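PDB 4ZAD: Fdc1 from Candida dubliniensis, which is a prenylated-FMN-dependent decarboxylase of the UbiD family that probably converts cinnamic, p-coumaric and ferulic acids reversibly into styrene and related vinyl aromatics. Local coordinates for residues L89-D94 with D104-N109; V252-C257 with D261-A266; E388-V393 with K470-C475. One frame throughout, in Å; residues are numbered along the deposited sequence.

The three contacts follow one another along the chain, each in a different family region: interaction 1 in the N-terminal one, interaction 2 in the Rift-related one and interaction 3 in the C-terminal one. None touches another. Centres of interactions 1 and 2 lie about 23 Å apart, those of 1 and 3 about 30 Å, and those of 2 and 3, on opposite sides of the chain's centre, about 44 Å. Interactions 1 and 2 are the nearer to the prenylated-flavin site. The side chain of Leu106 in interaction 1 is about 12 Å from the cofactor, and that of Pro265 in interaction 2 about 4 Å from the side chain of cofactor-binding Trp175. Interaction 3 lies away from the cofactor and metal sites.

Interaction 1: residues L89-D94 with D104-N109; sequences LHLGLD and DFLVAN
Leu93 meets Phe105 squarely over one ring face. Its CD2 methyl lies 3.7 Å from the centroid of the Phe105 ring and 3° off the ring normal, a CH-pi contact that engages all six ring carbons almost equally. With CG anti to the backbone N (chi1 -178°), the Phe105 ring reaches from helix 99-108 to the 89-94 turn. Against its opposite face, offset toward the rim, lies the amide nitrogen of Asn109, fixed by a nearly straight 2.9 Å hydrogen bond from Asn109 ND2 to Phe105 O. Next to this pair Leu91 and Leu106 cross at about a right angle, with Leu91 CD2 3.7 Å from Leu106 CD2. This is the tight, buried part, closed by Leu247 against both leucines, Leu228 against Leu91 and Leu337 against Leu106. The Leu93-Phe105 side is partly exposed and looser at its join with the leucine pair, where Leu91 CB stays 4.3 Å from Phe105 CE2. No hydrogen bond links the segments. The turn is a Schellman motif ending helix 85-90: Gly92, with positive phi, is the C-prime residue, its N bonded to Leu89 O at 2.7 Å, while Leu93 N bonds to the carbonyl one residue before Leu89, placing Leu93 against the ring.

Interaction 2: residues V252-C257 with D261-A266; sequences VPVVKC and DLEVPA
Val255 and Val264 form the apolar centre, a hydrogen-bonded antiparallel pair whose side chains share one face of the hairpin, with Val255 CG2 4.0 Å from Val264 CG2. Cys257 extends this patch at one end, its SG 3.8 Å from Val264 CG1, and Ala266 does so at the other, its CB 4.2 Å from Val255 CG1. Around the valines runs the backbone ladder. Val255 and Val264 exchange both of their N-H...O bonds, Cys257 N bonds to Leu262 O at 2.8 Å, and Ala266 N to Pro253 O. The other face carries the polar edge. Here CG2 of Val254 touches the Glu263 side chain, 3.7 Å from Glu263 OE1. Lys256 lies side by side with Asp261, and bends in its chi3 and chi4 torsions bring NZ back to the backbone of its own strand end, 2.7 Å from Cys257 O. Asp261 OD1 stands beside Lys256 CE, and at 4.2 Å from Lys256 NZ is beyond salt-bridge distance. Strand 119-120 pairs in parallel with strand 253-256, making 263-265 an outer strand of this small sheet. Strands 214-220 and 270-277 cover Cys257 and Val264, and Met162 of strand 162-166 packs on Pro265.

Interaction 3: residues E388-V393 with K470-C475; sequences ELSNLV and KCVTTC
Ser390 on helix 386-399 faces Val472 on strand 470-475 at a CA-CA distance of 6.0 Å, the closest CA pair of the two segments. The contact gathers round the serine side chain. Ser390 CB lies 3.7 Å from Val472 CG1, the methyl that is anti to the valine's backbone N (chi1 169°). The second methyl, CG2, comes alongside the helix backbone, 4.0 Å from Ser390 O. Two residues further along the strand, Thr474 turns the same way, its CG2 modelled only 3.2 Å from Ser390 OG, a short contact on a near-eclipsed chi1 (133°), so the placing of that methyl is doubtful. On the strand side Ser390 OG also lies 3.8 Å from Val472 CG1, and no hydrogen bond joins the two segments. The serine's hydrogen bond lies within the helix instead: a chi1 of -59° sets OG anti to the carbonyl carbon and directs it back to Ala386 O, one turn earlier, so this buried polar atom is satisfied without the strand. One turn after Ser390, Val393 also points at the sheet, but its CG1 stays 4.5 Å from Val472 CG1, a looser flank. Thr473 points away from the helix and bonds through OG1 to Glu412. Strand 470-475 lies between strand 412-417, parallel to it, and antiparallel strand 442-445, in a five-stranded mixed sheet. Helix 386-399 packs across these strands, with Leu415 and Leu443 touching Ser390 and Ile413 touching Val393, while Cys471 packs on Val439 of the second subunit.

Interaction 1: residues L89-D94 with D104-N109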
ATOM      1  N   LEU A  89       6.955   8.340 -24.011  1.00 24.81           N
ATOM      2  CA  LEU A  89       6.869   8.382 -25.470  1.00 25.24           C
ATOM      3  C   LEU A  89       5.899   9.444 -25.952  1.00 25.62           C
ATOM      4  O   LEU A  89       6.153  10.092 -26.962  1.00 26.47           O
ATOM      5  CB  LEU A  89       6.546   7.008 -26.066  1.00 25.34           C
ATOM      6  CG  LEU A  89       7.784   6.100 -26.033  1.00 26.17           C
ATOM      7  CD1 LEU A  89       7.368   4.682 -26.380  1.00 26.11           C
ATOM      8  CD2 LEU A  89       8.937   6.594 -26.949  1.00 24.23           C
ATOM      9  N   HIS A  90       4.827   9.675 -25.203  1.00 25.68           N
ATOM     10  CA  HIS A  90       3.847  10.698 -25.574  1.00 25.78           C
ATOM     11  C   HIS A  90       4.523  12.031 -25.720  1.00 25.74           C
ATOM     12  O   HIS A  90       4.108  12.841 -26.516  1.00 26.05           O
ATOM     13  CB  HIS A  90       2.741  10.835 -24.520  1.00 25.95           C
ATOM     14  CG  HIS A  90       1.624   9.852 -24.681  1.00 26.02           C
ATOM     15  ND1 HIS A  90       1.780   8.509 -24.441  1.00 23.75           N
ATOM     16  CD2 HIS A  90       0.321  10.032 -25.015  1.00 27.09           C
ATOM     17  CE1 HIS A  90       0.622   7.898 -24.635  1.00 28.15           C
ATOM     18  NE2 HIS A  90      -0.278   8.798 -24.994  1.00 26.34           N
ATOM     19  N   LEU A  91       5.557  12.269 -24.939  1.00 26.18           N
ATOM     20  CA  LEU A  91       6.250  13.524 -25.001  1.00 26.97           C
ATOM     21  C   LEU A  91       7.478  13.431 -25.904  1.00 27.60           C
ATOM     22  O   LEU A  91       8.320  14.313 -25.877  1.00 28.01           O
ATOM     23  CB  LEU A  91       6.635  13.968 -23.583  1.00 27.30           C
ATOM     24  CG  LEU A  91       5.434  14.301 -22.692  1.00 27.17           C
ATOM     25  CD1 LEU A  91       5.776  14.208 -21.231  1.00 25.36           C
ATOM     26  CD2 LEU A  91       4.863  15.675 -23.060  1.00 27.47           C
ATOM     27  N   GLY A  92       7.577  12.380 -26.712  1.00 28.07           N
ATOM     28  CA  GLY A  92       8.786  12.154 -27.525  1.00 29.11           C
ATOM     29  C   GLY A  92      10.134  12.114 -26.794  1.00 29.30           C
ATOM     30  O   GLY A  92      11.142  12.537 -27.319  1.00 28.52           O
ATOM     31  N   LEU A  93      10.140  11.610 -25.569  1.00 30.55           N
ATOM     32  CA  LEU A  93      11.351  11.528 -24.768  1.00 31.08           C
ATOM     33  C   LEU A  93      11.922  10.134 -24.905  1.00 31.78           C
ATOM     34  O   LEU A  93      11.282   9.257 -25.462  1.00 32.24           O
ATOM     35  CB  LEU A  93      11.025  11.775 -23.293  1.00 31.02           C
ATOM     36  CG  LEU A  93      10.361  13.082 -22.841  1.00 29.65           C
ATOM     37  CD1 LEU A  93       9.915  12.920 -21.421  1.00 24.63           C
ATOM     38  CD2 LEU A  93      11.330  14.254 -22.958  1.00 28.74           C
ATOM     39  N   ASP A  94      13.126   9.931 -24.373  1.00 32.86           N
ATOM     40  CA  ASP A  94      13.713   8.603 -24.263  1.00 33.19           C
ATOM     41  C   ASP A  94      12.757   7.751 -23.446  1.00 32.87           C
ATOM     42  O   ASP A  94      12.333   8.149 -22.373  1.00 32.16           O
ATOM     43  CB  ASP A  94      15.099   8.664 -23.607  1.00 33.97           C
ATOM     44  CG  ASP A  94      15.779   7.264 -23.477  1.00 34.70           C
ATOM     45  OD1 ASP A  94      15.166   6.327 -22.941  1.00 35.14           O
ATOM     46  OD2 ASP A  94      16.943   7.107 -23.894  1.00 37.62           O
ATOM     47  N   ASP A 104       9.448  16.437 -14.465  1.00 25.89           N
ATOM     48  CA  ASP A 104      10.340  17.635 -14.495  1.00 27.34           C
ATOM     49  C   ASP A 104      10.348  18.281 -15.865  1.00 26.87           C
ATOM     50  O   ASP A 104      10.446  19.504 -15.987  1.00 27.35           O
ATOM     51  CB  ASP A 104      11.787  17.364 -14.002  1.00 27.75           C
ATOM     52  CG  ASP A 104      11.838  16.835 -12.553  1.00 29.17           C
ATOM     53  OD1 ASP A 104      10.917  17.173 -11.762  1.00 29.07           O
ATOM     54  OD2 ASP A 104      12.787  16.053 -12.242  1.00 31.61           O
ATOM     55  N   PHE A 105      10.226  17.455 -16.896  1.00 26.77           N
ATOM     56  CA  PHE A 105      10.181  17.958 -18.256  1.00 26.30           C
ATOM     57  C   PHE A 105       8.944  18.851 -18.511  1.00 26.05           C
ATOM     58  O   PHE A 105       9.068  19.926 -19.117  1.00 26.17           O
ATOM     59  CB  PHE A 105      10.266  16.804 -19.230  1.00 25.89           C
ATOM     60  CG  PHE A 105      10.265  17.231 -20.669  1.00 28.36           C
ATOM     61  CD1 PHE A 105      11.384  17.830 -21.233  1.00 29.44           C
ATOM     62  CD2 PHE A 105       9.135  17.040 -21.463  1.00 30.23           C
ATOM     63  CE1 PHE A 105      11.383  18.224 -22.582  1.00 30.49           C
ATOM     64  CE2 PHE A 105       9.113  17.446 -22.805  1.00 32.36           C
ATOM     65  CZ  PHE A 105      10.244  18.035 -23.372  1.00 31.06           C
ATOM     66  N   LEU A 106       7.772  18.416 -18.033  1.00 25.59           N
ATOM     67  CA  LEU A 106       6.541  19.192 -18.143  1.00 24.88           C
ATOM     68  C   LEU A 106       6.666  20.477 -17.313  1.00 24.73           C
ATOM     69  O   LEU A 106       6.449  21.559 -17.809  1.00 25.04           O
ATOM     70  CB  LEU A 106       5.331  18.382 -17.699  1.00 24.04           C
ATOM     71  CG  LEU A 106       4.944  17.115 -18.473  1.00 24.98           C
ATOM     72  CD1 LEU A 106       4.157  16.128 -17.574  1.00 22.57           C
ATOM     73  CD2 LEU A 106       4.174  17.383 -19.818  1.00 23.51           C
ATOM     74  N   VAL A 107       7.018  20.363 -16.052  1.00 25.04           N
ATOM     75  CA  VAL A 107       7.284  21.549 -15.241  1.00 25.54           C
ATOM     76  C   VAL A 107       8.261  22.506 -15.939  1.00 26.34           C
ATOM     77  O   VAL A 107       8.001  23.708 -16.031  1.00 26.08           O
ATOM     78  CB  VAL A 107       7.809  21.138 -13.826  1.00 25.95           C
ATOM     79  CG1 VAL A 107       8.421  22.323 -13.079  1.00 22.60           C
ATOM     80  CG2 VAL A 107       6.663  20.477 -13.032  1.00 25.02           C
ATOM     81  N   ALA A 108       9.358  21.962 -16.456  1.00 27.26           N
ATOM     82  CA  ALA A 108      10.405  22.769 -17.085  1.00 28.49           C
ATOM     83  C   ALA A 108       9.844  23.600 -18.224  1.00 29.55           C
ATOM     84  O   ALA A 108      10.258  24.746 -18.426  1.00 30.06           O
ATOM     85  CB  ALA A 108      11.505  21.898 -17.584  1.00 28.05           C
ATOM     86  N   ASN A 109       8.880  23.027 -18.948  1.00 30.56           N
ATOM     87  CA  ASN A 109       8.315  23.672 -20.139  1.00 31.03           C
ATOM     88  C   ASN A 109       7.011  24.480 -19.899  1.00 31.04           C
ATOM     89  O   ASN A 109       6.366  24.938 -20.854  1.00 30.93           O
ATOM     90  CB  ASN A 109       8.156  22.628 -21.254  1.00 31.31           C
ATOM     91  CG  ASN A 109       9.499  22.288 -21.954  1.00 33.32           C
ATOM     92  OD1 ASN A 109       9.858  22.907 -22.963  1.00 36.41           O
ATOM     93  ND2 ASN A 109      10.215  21.284 -21.437  1.00 34.96           N
TER

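Interaction 2: residues V252-C257 with D261-A266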
ATOM      1  N   VAL A 252       2.289  22.562 -33.456  1.00 27.29           N
ATOM      2  CA  VAL A 252       1.350  21.559 -33.905  1.00 26.31           C
ATOM      3  C   VAL A 252       0.675  21.978 -35.207  1.00 25.49           C
ATOM      4  O   VAL A 252      -0.068  22.959 -35.277  1.00 25.06           O
ATOM      5  CB  VAL A 252       0.263  21.222 -32.873  1.00 27.03           C
ATOM      6  CG1 VAL A 252      -0.609  20.043 -33.405  1.00 25.07           C
ATOM      7  CG2 VAL A 252       0.899  20.865 -31.526  1.00 26.05           C
ATOM      8  N   PRO A 253       0.954  21.240 -36.260  1.00 24.38           N
ATOM      9  CA  PRO A 253       0.251  21.513 -37.489  1.00 24.22           C
ATOM     10  C   PRO A 253      -1.269  21.224 -37.381  1.00 24.03           C
ATOM     11  O   PRO A 253      -1.660  20.143 -36.990  1.00 23.05           O
ATOM     12  CB  PRO A 253       0.937  20.578 -38.477  1.00 24.91           C
ATOM     13  CG  PRO A 253       1.512  19.488 -37.676  1.00 24.28           C
ATOM     14  CD  PRO A 253       1.741  20.006 -36.305  1.00 23.71           C
ATOM     15  N   VAL A 254      -2.093  22.209 -37.720  1.00 24.26           N
ATOM     16  CA  VAL A 254      -3.539  22.120 -37.590  1.00 24.80           C
ATOM     17  C   VAL A 254      -4.247  22.504 -38.888  1.00 25.63           C
ATOM     18  O   VAL A 254      -3.732  23.270 -39.722  1.00 25.66           O
ATOM     19  CB  VAL A 254      -4.131  23.044 -36.422  1.00 25.15           C
ATOM     20  CG1 VAL A 254      -3.512  22.733 -35.032  1.00 25.27           C
ATOM     21  CG2 VAL A 254      -4.018  24.545 -36.720  1.00 23.62           C
ATOM     22  N   VAL A 255      -5.460  21.992 -39.024  1.00 26.28           N
ATOM     23  CA  VAL A 255      -6.320  22.295 -40.147  1.00 26.15           C
ATOM     24  C   VAL A 255      -7.705  22.713 -39.653  1.00 26.70           C
ATOM     25  O   VAL A 255      -8.144  22.327 -38.564  1.00 26.47           O
ATOM     26  CB  VAL A 255      -6.426  21.067 -41.070  1.00 26.62           C
ATOM     27  CG1 VAL A 255      -5.032  20.727 -41.661  1.00 23.34           C
ATOM     28  CG2 VAL A 255      -7.032  19.877 -40.298  1.00 26.35           C
ATOM     29  N   LYS A 256      -8.384  23.514 -40.461  1.00 27.33           N
ATOM     30  CA  LYS A 256      -9.741  23.945 -40.160  1.00 28.09           C
ATOM     31  C   LYS A 256     -10.766  22.827 -40.364  1.00 28.70           C
ATOM     32  O   LYS A 256     -10.687  22.047 -41.303  1.00 28.21           O
ATOM     33  CB  LYS A 256     -10.091  25.139 -41.038  1.00 28.25           C
ATOM     34  CG  LYS A 256     -11.336  25.913 -40.618  1.00 29.67           C
ATOM     35  CD  LYS A 256     -11.797  26.872 -41.747  1.00 32.55           C
ATOM     36  CE  LYS A 256     -13.357  26.869 -41.988  1.00 33.30           C
ATOM     37  NZ  LYS A 256     -13.917  25.607 -42.493  1.00 32.84           N
ATOM     38  N   CYS A 257     -11.751  22.747 -39.484  1.00 29.83           N
ATOM     39  CA  CYS A 257     -12.853  21.796 -39.710  1.00 30.95           C
ATOM     40  C   CYS A 257     -13.574  22.019 -41.057  1.00 31.82           C
ATOM     41  O   CYS A 257     -13.470  23.091 -41.654  1.00 32.15           O
ATOM     42  CB  CYS A 257     -13.857  21.865 -38.560  1.00 30.48           C
ATOM     43  SG  CYS A 257     -13.229  21.179 -37.034  1.00 31.00           S
ATOM     44  N   ASP A 261     -15.404  26.675 -37.777  1.00 34.60           N
ATOM     45  CA  ASP A 261     -14.092  27.333 -37.907  1.00 34.90           C
ATOM     46  C   ASP A 261     -13.121  26.917 -36.791  1.00 34.18           C
ATOM     47  O   ASP A 261     -12.123  27.586 -36.556  1.00 33.79           O
ATOM     48  CB  ASP A 261     -14.216  28.876 -37.889  1.00 35.65           C
ATOM     49  CG  ASP A 261     -15.075  29.456 -39.050  1.00 38.33           C
ATOM     50  OD1 ASP A 261     -15.186  28.844 -40.137  1.00 39.35           O
ATOM     51  OD2 ASP A 261     -15.636  30.568 -38.846  1.00 42.24           O
ATOM     52  N   LEU A 262     -13.403  25.826 -36.089  1.00 33.63           N
ATOM     53  CA  LEU A 262     -12.415  25.290 -35.160  1.00 33.09           C
ATOM     54  C   LEU A 262     -11.253  24.662 -35.954  1.00 32.76           C
ATOM     55  O   LEU A 262     -11.422  24.163 -37.075  1.00 32.36           O
ATOM     56  CB  LEU A 262     -13.028  24.263 -34.200  1.00 33.16           C
ATOM     57  CG  LEU A 262     -14.197  24.674 -33.275  1.00 32.88           C
ATOM     58  CD1 LEU A 262     -14.905  23.450 -32.580  1.00 32.54           C
ATOM     59  CD2 LEU A 262     -13.743  25.656 -32.250  1.00 30.21           C
ATOM     60  N   GLU A 263     -10.068  24.708 -35.348  1.00 32.14           N
ATOM     61  CA  GLU A 263      -8.865  24.076 -35.885  1.00 31.58           C
ATOM     62  C   GLU A 263      -8.556  22.830 -35.112  1.00 30.22           C
ATOM     63  O   GLU A 263      -8.521  22.842 -33.897  1.00 30.94           O
ATOM     64  CB  GLU A 263      -7.666  25.011 -35.759  1.00 31.92           C
ATOM     65  CG  GLU A 263      -7.735  26.132 -36.750  1.00 33.09           C
ATOM     66  CD  GLU A 263      -6.702  27.199 -36.518  1.00 33.91           C
ATOM     67  OE1 GLU A 263      -6.102  27.238 -35.398  1.00 35.75           O
ATOM     68  OE2 GLU A 263      -6.519  28.001 -37.475  1.00 33.77           O
ATOM     69  N   VAL A 264      -8.260  21.772 -35.830  1.00 29.11           N
ATOM     70  CA  VAL A 264      -7.935  20.517 -35.216  1.00 27.91           C
ATOM     71  C   VAL A 264      -6.608  20.012 -35.767  1.00 26.96           C
ATOM     72  O   VAL A 264      -6.181  20.457 -36.808  1.00 25.89           O
ATOM     73  CB  VAL A 264      -9.053  19.550 -35.488  1.00 28.47           C
ATOM     74  CG1 VAL A 264     -10.345  20.093 -34.859  1.00 27.75           C
ATOM     75  CG2 VAL A 264      -9.211  19.318 -36.994  1.00 27.76           C
ATOM     76  N   PRO A 265      -5.929  19.108 -35.044  1.00 26.87           N
ATOM     77  CA  PRO A 265      -4.609  18.701 -35.525  1.00 26.34           C
ATOM     78  C   PRO A 265      -4.651  18.017 -36.894  1.00 26.36           C
ATOM     79  O   PRO A 265      -5.516  17.186 -37.146  1.00 26.17           O
ATOM     80  CB  PRO A 265      -4.116  17.720 -34.454  1.00 26.73           C
ATOM     81  CG  PRO A 265      -4.999  17.896 -33.254  1.00 26.53           C
ATOM     82  CD  PRO A 265      -6.299  18.458 -33.765  1.00 26.75           C
ATOM     83  N   ALA A 266      -3.712  18.375 -37.769  1.00 26.63           N
ATOM     84  CA  ALA A 266      -3.542  17.719 -39.073  1.00 27.15           C
ATOM     85  C   ALA A 266      -3.517  16.205 -38.979  1.00 27.74           C
ATOM     86  O   ALA A 266      -4.120  15.534 -39.802  1.00 27.99           O
ATOM     87  CB  ALA A 266      -2.267  18.211 -39.751  1.00 27.11           C
TER

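Interaction 3: residues E388-V393 with K470-C475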
ATOM      1  N   GLU A 388       0.345  24.719  11.210  1.00 31.67           N
ATOM      2  CA  GLU A 388       0.517  25.896  10.376  1.00 31.69           C
ATOM      3  C   GLU A 388       1.014  25.569   8.952  1.00 30.38           C
ATOM      4  O   GLU A 388       0.570  26.212   7.980  1.00 29.91           O
ATOM      5  CB  GLU A 388       1.392  26.919  11.095  1.00 32.26           C
ATOM      6  CG  GLU A 388       0.550  27.716  12.172  1.00 36.91           C
ATOM      7  CD  GLU A 388       1.286  27.932  13.503  1.00 40.37           C
ATOM      8  OE1 GLU A 388       0.766  27.473  14.571  1.00 40.10           O
ATOM      9  OE2 GLU A 388       2.378  28.556  13.453  1.00 43.17           O
ATOM     10  N   LEU A 389       1.889  24.569   8.811  1.00 28.13           N
ATOM     11  CA  LEU A 389       2.278  24.159   7.477  1.00 27.41           C
ATOM     12  C   LEU A 389       1.085  23.503   6.775  1.00 26.70           C
ATOM     13  O   LEU A 389       0.882  23.698   5.593  1.00 26.92           O
ATOM     14  CB  LEU A 389       3.518  23.265   7.495  1.00 27.17           C
ATOM     15  CG  LEU A 389       4.013  22.711   6.161  1.00 26.48           C
ATOM     16  CD1 LEU A 389       4.333  23.790   5.200  1.00 25.97           C
ATOM     17  CD2 LEU A 389       5.246  21.905   6.421  1.00 28.92           C
ATOM     18  N   SER A 390       0.270  22.777   7.516  1.00 26.11           N
ATOM     19  CA  SER A 390      -0.881  22.112   6.932  1.00 26.35           C
ATOM     20  C   SER A 390      -1.979  23.067   6.525  1.00 26.27           C
ATOM     21  O   SER A 390      -2.682  22.825   5.555  1.00 26.75           O
ATOM     22  CB  SER A 390      -1.449  21.083   7.893  1.00 25.69           C
ATOM     23  OG  SER A 390      -0.448  20.156   8.187  1.00 26.03           O
ATOM     24  N   ASN A 391      -2.170  24.112   7.309  1.00 26.82           N
ATOM     25  CA  ASN A 391      -3.108  25.190   6.969  1.00 26.86           C
ATOM     26  C   ASN A 391      -2.658  25.902   5.685  1.00 26.86           C
ATOM     27  O   ASN A 391      -3.481  26.135   4.767  1.00 27.06           O
ATOM     28  CB  ASN A 391      -3.166  26.189   8.119  1.00 27.21           C
ATOM     29  CG  ASN A 391      -4.423  27.003   8.137  1.00 26.79           C
ATOM     30  OD1 ASN A 391      -4.998  27.356   7.098  1.00 27.61           O
ATOM     31  ND2 ASN A 391      -4.850  27.343   9.343  1.00 26.25           N
ATOM     32  N   LEU A 392      -1.358  26.206   5.596  1.00 25.77           N
ATOM     33  CA  LEU A 392      -0.825  26.805   4.382  1.00 25.76           C
ATOM     34  C   LEU A 392      -0.980  25.918   3.160  1.00 25.35           C
ATOM     35  O   LEU A 392      -1.387  26.406   2.118  1.00 25.83           O
ATOM     36  CB  LEU A 392       0.662  27.131   4.507  1.00 26.03           C
ATOM     37  CG  LEU A 392       1.153  28.050   3.387  1.00 27.04           C
ATOM     38  CD1 LEU A 392       0.383  29.355   3.525  1.00 29.23           C
ATOM     39  CD2 LEU A 392       2.660  28.325   3.448  1.00 30.86           C
ATOM     40  N   VAL A 393      -0.581  24.654   3.265  1.00 24.56           N
ATOM     41  CA  VAL A 393      -0.637  23.753   2.141  1.00 24.17           C
ATOM     42  C   VAL A 393      -2.095  23.631   1.681  1.00 24.31           C
ATOM     43  O   VAL A 393      -2.409  23.887   0.543  1.00 24.20           O
ATOM     44  CB  VAL A 393      -0.004  22.329   2.467  1.00 24.74           C
ATOM     45  CG1 VAL A 393      -0.400  21.238   1.391  1.00 21.74           C
ATOM     46  CG2 VAL A 393       1.521  22.422   2.620  1.00 21.56           C
ATOM     47  N   LYS A 470     -12.100  16.668   2.899  1.00 30.49           N
ATOM     48  CA  LYS A 470     -10.662  16.626   2.586  1.00 29.13           C
ATOM     49  C   LYS A 470      -9.778  16.883   3.804  1.00 28.40           C
ATOM     50  O   LYS A 470     -10.189  17.498   4.768  1.00 27.42           O
ATOM     51  CB  LYS A 470     -10.296  17.581   1.442  1.00 28.49           C
ATOM     52  CG  LYS A 470     -11.138  17.403   0.180  1.00 27.84           C
ATOM     53  CD  LYS A 470     -10.642  18.277  -1.001  1.00 26.02           C
ATOM     54  CE  LYS A 470     -11.265  17.786  -2.328  1.00 26.47           C
ATOM     55  NZ  LYS A 470     -10.554  18.181  -3.587  1.00 24.98           N
ATOM     56  N   CYS A 471      -8.544  16.405   3.743  1.00 27.64           N
ATOM     57  CA  CYS A 471      -7.638  16.635   4.836  1.00 26.93           C
ATOM     58  C   CYS A 471      -6.196  16.704   4.376  1.00 25.92           C
ATOM     59  O   CYS A 471      -5.878  16.256   3.307  1.00 26.53           O
ATOM     60  CB  CYS A 471      -7.822  15.526   5.853  1.00 27.55           C
ATOM     61  SG  CYS A 471      -6.664  14.194   5.694  1.00 27.18           S
ATOM     62  N   VAL A 472      -5.341  17.318   5.180  1.00 25.10           N
ATOM     63  CA  VAL A 472      -3.905  17.339   4.961  1.00 23.98           C
ATOM     64  C   VAL A 472      -3.250  16.606   6.133  1.00 23.51           C
ATOM     65  O   VAL A 472      -3.414  17.021   7.291  1.00 24.00           O
ATOM     66  CB  VAL A 472      -3.386  18.760   4.910  1.00 24.80           C
ATOM     67  CG1 VAL A 472      -1.791  18.799   4.944  1.00 22.61           C
ATOM     68  CG2 VAL A 472      -4.001  19.480   3.695  1.00 22.87           C
ATOM     69  N   THR A 473      -2.544  15.506   5.834  1.00 21.80           N
ATOM     70  CA  THR A 473      -2.014  14.615   6.854  1.00 20.85           C
ATOM     71  C   THR A 473      -0.547  14.786   6.972  1.00 21.16           C
ATOM     72  O   THR A 473       0.159  14.664   5.992  1.00 20.56           O
ATOM     73  CB  THR A 473      -2.304  13.164   6.499  1.00 20.56           C
ATOM     74  OG1 THR A 473      -3.703  13.003   6.276  1.00 20.31           O
ATOM     75  CG2 THR A 473      -1.898  12.267   7.603  1.00 19.67           C
ATOM     76  N   THR A 474      -0.047  15.078   8.160  1.00 22.31           N
ATOM     77  CA  THR A 474       1.388  15.351   8.270  1.00 23.26           C
ATOM     78  C   THR A 474       2.151  14.158   8.826  1.00 22.81           C
ATOM     79  O   THR A 474       1.881  13.676   9.916  1.00 23.98           O
ATOM     80  CB  THR A 474       1.716  16.724   8.951  1.00 24.20           C
ATOM     81  OG1 THR A 474       2.740  16.570   9.967  1.00 27.29           O
ATOM     82  CG2 THR A 474       0.464  17.399   9.476  1.00 25.92           C
ATOM     83  N   CYS A 475       3.084  13.648   8.026  1.00 22.47           N
ATOM     84  CA  CYS A 475       3.878  12.474   8.379  1.00 21.37           C
ATOM     85  C   CYS A 475       5.322  12.918   8.559  1.00 22.24           C
ATOM     86  O   CYS A 475       6.185  12.375   7.930  1.00 23.13           O
ATOM     87  CB  CYS A 475       3.767  11.422   7.303  1.00 21.43           C
ATOM     88  SG  CYS A 475       2.062  10.758   7.012  1.00 19.42           S
TER